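Local atomic coordinates of phosphotriesterase, putative (Deinococcus radiodurans, PDB entry 4J35), a protein that probably hydrolyses lactones with the help of two bound divalent metal ions, and here carries substitutions made to engineer organophosphate hydrolysis. Residues T18-Y31 / L260-R272. The protein carries 7 engineered substitutions. Numbering follows the deposited sequence.
Sequences TLPHEHVIFGLPGY and LLSHDSIWHWLGR. Engineered in segment 18-31: Leu28 (natural residue Tyr). With CO (cobalt (II) ion), chain C.
Three donors of segment 260-272 grip Glu22 OE2. Ser262 OG gives the shortest bond, 2.6 Å to Glu22 OE2, from the anti side of the carboxylate. The backbone N of His263 reaches the same oxygen on the syn side, in a nearly straight bond (167°). His263 ND1 comes from above the carboxylate plane, 2.9 Å from Glu22 OE2. The other oxygen, Glu22 OE1, takes Ser265 OG at 2.7 Å, nearly along its C-O axis, and also the Ser265 backbone N. Five bonds thus fix the rotation of this buried carboxylate. The Glu22 chain is bent at chi2 (-68°), which brings the carboxylate to residues 262-265. Ser262 OG also accepts from His21 N. His263 NE2 is held on its far side by the backbone N of Ile292.

The segments hold the first and last strands of the TIM barrel, 17-26 and 259-261, with the loops that follow them. Beyond the metal residues the chains pair in parallel, His23 beside Ile266 and Phe26 beside Trp269. His21 and His23 form the HxH pair of the phosphotriesterase family. Their NE2 atoms bind one cobalt, at 2.1 Å from His21 NE2 and 2.0 Å from His23 NE2. Asp264 OD1 completes the ligands from this contact, and Lys143, probably as its carbamate, is the further ligand. Asp264 OD2 turns to a salt bridge with Arg228, and His23 ND1 is bonded to Thr68.

Further along, Trp267 N donates to His23 O, and Leu270 N to Phe26 O. Val24 CG2 sits over the six-membered ring of Trp267 in a CH-pi contact, 4.0 Å from its centroid. Helix 42-58 packs against both residues. On the metal side of the sheet, Phe26 CB rests on Ile266 CG1. At the outer end, CD1 of the engineered Leu28 meets the edge of the Trp269 ring, 3.6 Å from Trp269 CH2.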
loop_
_atom_site.group_PDB
_atom_site.type_symbol
_atom_site.label_atom_id
_atom_site.label_comp_id
_atom_site.label_asym_id
_atom_site.label_seq_id
_atom_site.Cartn_x
_atom_site.Cartn_y
_atom_site.Cartn_z
ATOM N N THR A 18 3.111 -0.487 12.527
ATOM C CA THR A 18 2.335 -0.101 11.347
ATOM C C THR A 18 2.301 -1.194 10.298
ATOM O O THR A 18 3.302 -1.912 10.050
ATOM C CB THR A 18 2.941 1.218 10.719
ATOM O OG1 THR A 18 2.882 2.266 11.687
ATOM C CG2 THR A 18 2.188 1.654 9.481
ATOM N N LEU A 19 1.121 -1.370 9.693
ATOM C CA LEU A 19 0.985 -2.145 8.476
ATOM C C LEU A 19 0.896 -1.114 7.375
ATOM O O LEU A 19 -0.080 -0.356 7.278
ATOM C CB LEU A 19 -0.320 -2.973 8.465
ATOM C CG LEU A 19 -0.318 -4.119 9.459
ATOM C CD1 LEU A 19 -1.725 -4.777 9.382
ATOM C CD2 LEU A 19 0.750 -5.181 9.181
ATOM N N PRO A 20 1.915 -1.077 6.525
ATOM C CA PRO A 20 2.028 0.005 5.542
ATOM C C PRO A 20 1.324 -0.190 4.174
ATOM O O PRO A 20 1.427 0.669 3.296
ATOM C CB PRO A 20 3.560 0.124 5.372
ATOM C CG PRO A 20 4.014 -1.287 5.412
ATOM C CD PRO A 20 3.101 -1.958 6.519
ATOM N N HIS A 21 0.577 -1.289 3.983
ATOM C CA HIS A 21 -0.142 -1.479 2.731
ATOM C C HIS A 21 -1.276 -2.475 2.959
ATOM O O HIS A 21 -1.037 -3.673 2.916
ATOM C CB HIS A 21 0.725 -2.036 1.608
ATOM C CG HIS A 21 0.067 -2.015 0.266
ATOM N ND1 HIS A 21 0.646 -1.426 -0.848
ATOM C CD2 HIS A 21 -1.111 -2.522 -0.170
ATOM C CE1 HIS A 21 -0.154 -1.565 -1.885
ATOM N NE2 HIS A 21 -1.201 -2.286 -1.503
ATOM N N GLU A 22 -2.472 -1.927 3.096
ATOM C CA GLU A 22 -3.693 -2.729 3.310
ATOM C C GLU A 22 -4.862 -2.009 2.653
ATOM O O GLU A 22 -4.749 -0.856 2.269
ATOM C CB GLU A 22 -3.946 -2.864 4.821
ATOM C CG GLU A 22 -2.804 -3.374 5.711
ATOM C CD GLU A 22 -2.435 -4.830 5.469
ATOM O OE1 GLU A 22 -3.354 -5.594 5.018
ATOM O OE2 GLU A 22 -1.251 -5.197 5.750
ATOM N N HIS A 23 -6.021 -2.671 2.574
ATOM C CA HIS A 23 -7.210 -2.111 1.949
ATOM C C HIS A 23 -8.405 -2.348 2.905
ATOM O O HIS A 23 -8.898 -3.454 2.984
ATOM C CB HIS A 23 -7.419 -2.761 0.552
ATOM C CG HIS A 23 -6.306 -2.433 -0.420
ATOM N ND1 HIS A 23 -6.192 -1.180 -0.979
ATOM C CD2 HIS A 23 -5.240 -3.145 -0.877
ATOM C CE1 HIS A 23 -5.128 -1.140 -1.762
ATOM N NE2 HIS A 23 -4.497 -2.297 -1.686
ATOM N N VAL A 24 -8.845 -1.310 3.633
ATOM C CA VAL A 24 -10.024 -1.461 4.526
ATOM C C VAL A 24 -11.252 -1.866 3.679
ATOM O O VAL A 24 -11.922 -2.856 3.982
ATOM C CB VAL A 24 -10.300 -0.174 5.353
ATOM C CG1 VAL A 24 -11.546 -0.347 6.247
ATOM C CG2 VAL A 24 -9.076 0.196 6.222
ATOM N N ILE A 25 -11.554 -1.107 2.638
ATOM C CA ILE A 25 -12.470 -1.568 1.596
ATOM C C ILE A 25 -11.803 -1.489 0.223
ATOM O O ILE A 25 -10.836 -0.762 0.023
ATOM C CB ILE A 25 -13.786 -0.777 1.573
ATOM C CG1 ILE A 25 -13.527 0.671 1.163
ATOM C CG2 ILE A 25 -14.474 -0.858 2.914
ATOM C CD1 ILE A 25 -14.790 1.554 1.237
ATOM N N PHE A 26 -12.273 -2.307 -0.705
ATOM C CA PHE A 26 -11.681 -2.336 -2.016
ATOM C C PHE A 26 -12.653 -2.845 -3.057
ATOM O O PHE A 26 -13.333 -3.864 -2.828
ATOM C CB PHE A 26 -10.465 -3.259 -1.998
ATOM C CG PHE A 26 -9.625 -3.165 -3.248
ATOM C CD1 PHE A 26 -9.901 -3.963 -4.339
ATOM C CD2 PHE A 26 -8.542 -2.306 -3.312
ATOM C CE1 PHE A 26 -9.125 -3.878 -5.490
ATOM C CE2 PHE A 26 -7.767 -2.217 -4.460
ATOM C CZ PHE A 26 -8.059 -3.001 -5.545
ATOM N N GLY A 27 -12.694 -2.156 -4.199
ATOM C CA GLY A 27 -13.450 -2.597 -5.368
ATOM C C GLY A 27 -12.615 -2.485 -6.618
ATOM O O GLY A 27 -12.012 -1.452 -6.842
ATOM N N LEU A 28 -12.563 -3.551 -7.411
ATOM C CA LEU A 28 -11.949 -3.498 -8.723
ATOM C C LEU A 28 -12.758 -2.593 -9.629
ATOM O O LEU A 28 -13.988 -2.630 -9.598
ATOM C CB LEU A 28 -11.867 -4.887 -9.326
ATOM C CG LEU A 28 -10.907 -5.823 -8.576
ATOM C CD1 LEU A 28 -11.209 -7.281 -8.941
ATOM C CD2 LEU A 28 -9.422 -5.445 -8.841
ATOM N N PRO A 29 -12.074 -1.800 -10.452
ATOM C CA PRO A 29 -12.775 -0.861 -11.318
ATOM C C PRO A 29 -13.888 -1.555 -12.064
ATOM O O PRO A 29 -13.633 -2.561 -12.722
ATOM C CB PRO A 29 -11.675 -0.398 -12.265
ATOM C CG PRO A 29 -10.463 -0.373 -11.372
ATOM C CD PRO A 29 -10.607 -1.615 -10.518
ATOM N N GLY A 30 -15.100 -1.023 -11.949
ATOM C CA GLY A 30 -16.280 -1.643 -12.543
ATOM C C GLY A 30 -17.297 -2.039 -11.496
ATOM O O GLY A 30 -18.478 -2.186 -11.793
ATOM N N TYR A 31 -16.836 -2.215 -10.257
ATOM C CA TYR A 31 -17.706 -2.664 -9.175
ATOM C C TYR A 31 -18.927 -1.735 -9.056
ATOM O O TYR A 31 -20.023 -2.180 -8.716
ATOM C CB TYR A 31 -16.955 -2.709 -7.821
ATOM C CG TYR A 31 -16.741 -1.341 -7.228
ATOM C CD1 TYR A 31 -15.606 -0.590 -7.543
ATOM C CD2 TYR A 31 -17.691 -0.775 -6.393
ATOM C CE1 TYR A 31 -15.442 0.706 -7.049
ATOM C CE2 TYR A 31 -17.517 0.511 -5.863
ATOM C CZ TYR A 31 -16.403 1.237 -6.200
ATOM O OH TYR A 31 -16.260 2.510 -5.700
ATOM N N LEU A 260 10.004 -3.402 4.780
ATOM C CA LEU A 260 8.723 -3.297 5.464
ATOM C C LEU A 260 7.837 -4.490 5.132
ATOM O O LEU A 260 8.081 -5.209 4.178
ATOM C CB LEU A 260 8.020 -1.988 5.105
ATOM C CG LEU A 260 8.721 -0.762 5.687
ATOM C CD1 LEU A 260 9.706 -0.149 4.652
ATOM C CD2 LEU A 260 7.700 0.254 6.147
ATOM N N LEU A 261 6.798 -4.678 5.939
ATOM C CA LEU A 261 5.998 -5.921 5.911
ATOM C C LEU A 261 4.500 -5.617 5.947
ATOM O O LEU A 261 4.055 -4.843 6.771
ATOM C CB LEU A 261 6.329 -6.790 7.126
ATOM C CG LEU A 261 7.792 -7.168 7.370
ATOM C CD1 LEU A 261 7.907 -7.859 8.754
ATOM C CD2 LEU A 261 8.341 -8.076 6.288
ATOM N N SER A 262 3.731 -6.203 5.031
ATOM C CA SER A 262 2.265 -6.031 5.053
ATOM C C SER A 262 1.572 -7.166 4.330
ATOM O O SER A 262 2.245 -8.079 3.848
ATOM C CB SER A 262 1.851 -4.710 4.454
ATOM O OG SER A 262 1.012 -4.032 5.347
ATOM N N HIS A 263 0.230 -7.116 4.298
ATOM C CA HIS A 263 -0.558 -8.169 3.676
ATOM C C HIS A 263 -1.255 -7.826 2.356
ATOM O O HIS A 263 -1.648 -8.752 1.615
ATOM C CB HIS A 263 -1.673 -8.654 4.644
ATOM C CG HIS A 263 -1.212 -8.859 6.048
ATOM N ND1 HIS A 263 -1.176 -7.846 6.981
ATOM C CD2 HIS A 263 -0.818 -9.981 6.692
ATOM C CE1 HIS A 263 -0.792 -8.343 8.149
ATOM N NE2 HIS A 263 -0.566 -9.633 7.994
ATOM N N ASP A 264 -1.521 -6.543 2.106
ATOM C CA ASP A 264 -2.345 -6.144 0.963
ATOM C C ASP A 264 -3.739 -6.797 1.076
ATOM O O ASP A 264 -4.372 -7.137 0.082
ATOM C CB ASP A 264 -1.683 -6.568 -0.330
ATOM C CG ASP A 264 -2.236 -5.831 -1.555
ATOM O OD1 ASP A 264 -2.929 -4.805 -1.428
ATOM O OD2 ASP A 264 -1.987 -6.337 -2.651
ATOM N N SER A 265 -4.196 -6.920 2.307
ATOM C CA SER A 265 -5.473 -7.615 2.583
ATOM C C SER A 265 -6.643 -6.709 2.239
ATOM O O SER A 265 -6.500 -5.489 2.158
ATOM C CB SER A 265 -5.492 -8.056 4.048
ATOM O OG SER A 265 -5.625 -6.969 4.956
ATOM N N ILE A 266 -7.819 -7.297 2.011
ATOM C CA ILE A 266 -8.994 -6.486 1.738
ATOM C C ILE A 266 -9.980 -6.831 2.859
ATOM O O ILE A 266 -10.387 -7.986 2.969
ATOM C CB ILE A 266 -9.603 -6.843 0.370
ATOM C CG1 ILE A 266 -8.717 -6.328 -0.778
ATOM C CG2 ILE A 266 -11.024 -6.313 0.256
ATOM C CD1 ILE A 266 -9.130 -6.965 -2.116
ATOM N N TRP A 267 -10.343 -5.877 3.702
ATOM C CA TRP A 267 -11.177 -6.244 4.857
ATOM C C TRP A 267 -12.631 -6.331 4.502
ATOM O O TRP A 267 -13.404 -7.019 5.178
ATOM C CB TRP A 267 -11.043 -5.263 6.002
ATOM C CG TRP A 267 -9.625 -4.974 6.387
ATOM C CD1 TRP A 267 -8.477 -5.523 5.865
ATOM C CD2 TRP A 267 -9.216 -4.037 7.372
ATOM N NE1 TRP A 267 -7.363 -4.963 6.486
ATOM C CE2 TRP A 267 -7.798 -4.043 7.404
ATOM C CE3 TRP A 267 -9.911 -3.189 8.243
ATOM C CZ2 TRP A 267 -7.072 -3.237 8.275
ATOM C CZ3 TRP A 267 -9.181 -2.382 9.104
ATOM C CH2 TRP A 267 -7.777 -2.409 9.107
ATOM N N HIS A 268 -13.032 -5.620 3.462
ATOM C CA HIS A 268 -14.424 -5.695 3.002
ATOM C C HIS A 268 -14.466 -5.442 1.517
ATOM O O HIS A 268 -14.000 -4.434 1.041
ATOM C CB HIS A 268 -15.275 -4.651 3.699
ATOM C CG HIS A 268 -16.690 -4.603 3.215
ATOM N ND1 HIS A 268 -17.680 -5.388 3.755
ATOM C CD2 HIS A 268 -17.279 -3.865 2.246
ATOM C CE1 HIS A 268 -18.827 -5.129 3.147
ATOM N NE2 HIS A 268 -18.611 -4.205 2.231
ATOM N N TRP A 269 -15.025 -6.375 0.779
ATOM C CA TRP A 269 -14.994 -6.268 -0.665
ATOM C C TRP A 269 -16.218 -5.511 -1.224
ATOM O O TRP A 269 -17.356 -5.715 -0.776
ATOM C CB TRP A 269 -14.846 -7.692 -1.187
ATOM C CG TRP A 269 -15.271 -7.999 -2.558
ATOM C CD1 TRP A 269 -16.538 -8.370 -2.981
ATOM C CD2 TRP A 269 -14.425 -8.084 -3.702
ATOM N NE1 TRP A 269 -16.524 -8.637 -4.329
ATOM C CE2 TRP A 269 -15.245 -8.470 -4.801
ATOM C CE3 TRP A 269 -13.055 -7.854 -3.912
ATOM C CZ2 TRP A 269 -14.738 -8.626 -6.087
ATOM C CZ3 TRP A 269 -12.553 -8.002 -5.190
ATOM C CH2 TRP A 269 -13.398 -8.387 -6.268
ATOM N N LEU A 270 -15.982 -4.622 -2.178
ATOM C CA LEU A 270 -17.075 -3.877 -2.827
ATOM C C LEU A 270 -17.625 -4.623 -4.041
ATOM O O LEU A 270 -16.895 -5.314 -4.752
ATOM C CB LEU A 270 -16.623 -2.452 -3.216
ATOM C CG LEU A 270 -16.032 -1.675 -2.030
ATOM C CD1 LEU A 270 -15.420 -0.349 -2.504
ATOM C CD2 LEU A 270 -17.088 -1.426 -0.943
ATOM N N GLY A 271 -18.925 -4.478 -4.269
ATOM C CA GLY A 271 -19.590 -5.223 -5.318
ATOM C C GLY A 271 -20.341 -6.376 -4.700
ATOM O O GLY A 271 -20.507 -6.425 -3.477
ATOM N N ARG A 272 -20.818 -7.295 -5.532
ATOM C CA ARG A 272 -21.453 -8.490 -5.029
ATOM C C ARG A 272 -20.386 -9.362 -4.394
ATOM O O ARG A 272 -19.276 -9.433 -4.890
ATOM C CB ARG A 272 -22.103 -9.278 -6.169
ATOM C CG ARG A 272 -23.564 -9.017 -6.371
ATOM C CD ARG A 272 -24.097 -9.886 -7.502
ATOM N NE ARG A 272 -23.845 -9.315 -8.829
ATOM C CZ ARG A 272 -24.375 -9.819 -9.945
ATOM N NH1 ARG A 272 -25.101 -10.941 -9.879
ATOM N NH2 ARG A 272 -24.149 -9.242 -11.115
HETATM CO CO CO C . -2.903 -2.949 -2.629
HETATM O O HOH W 1 4.578 -3.934 9.505
HETATM O O HOH W 2 -14.772 -5.497 -6.413
#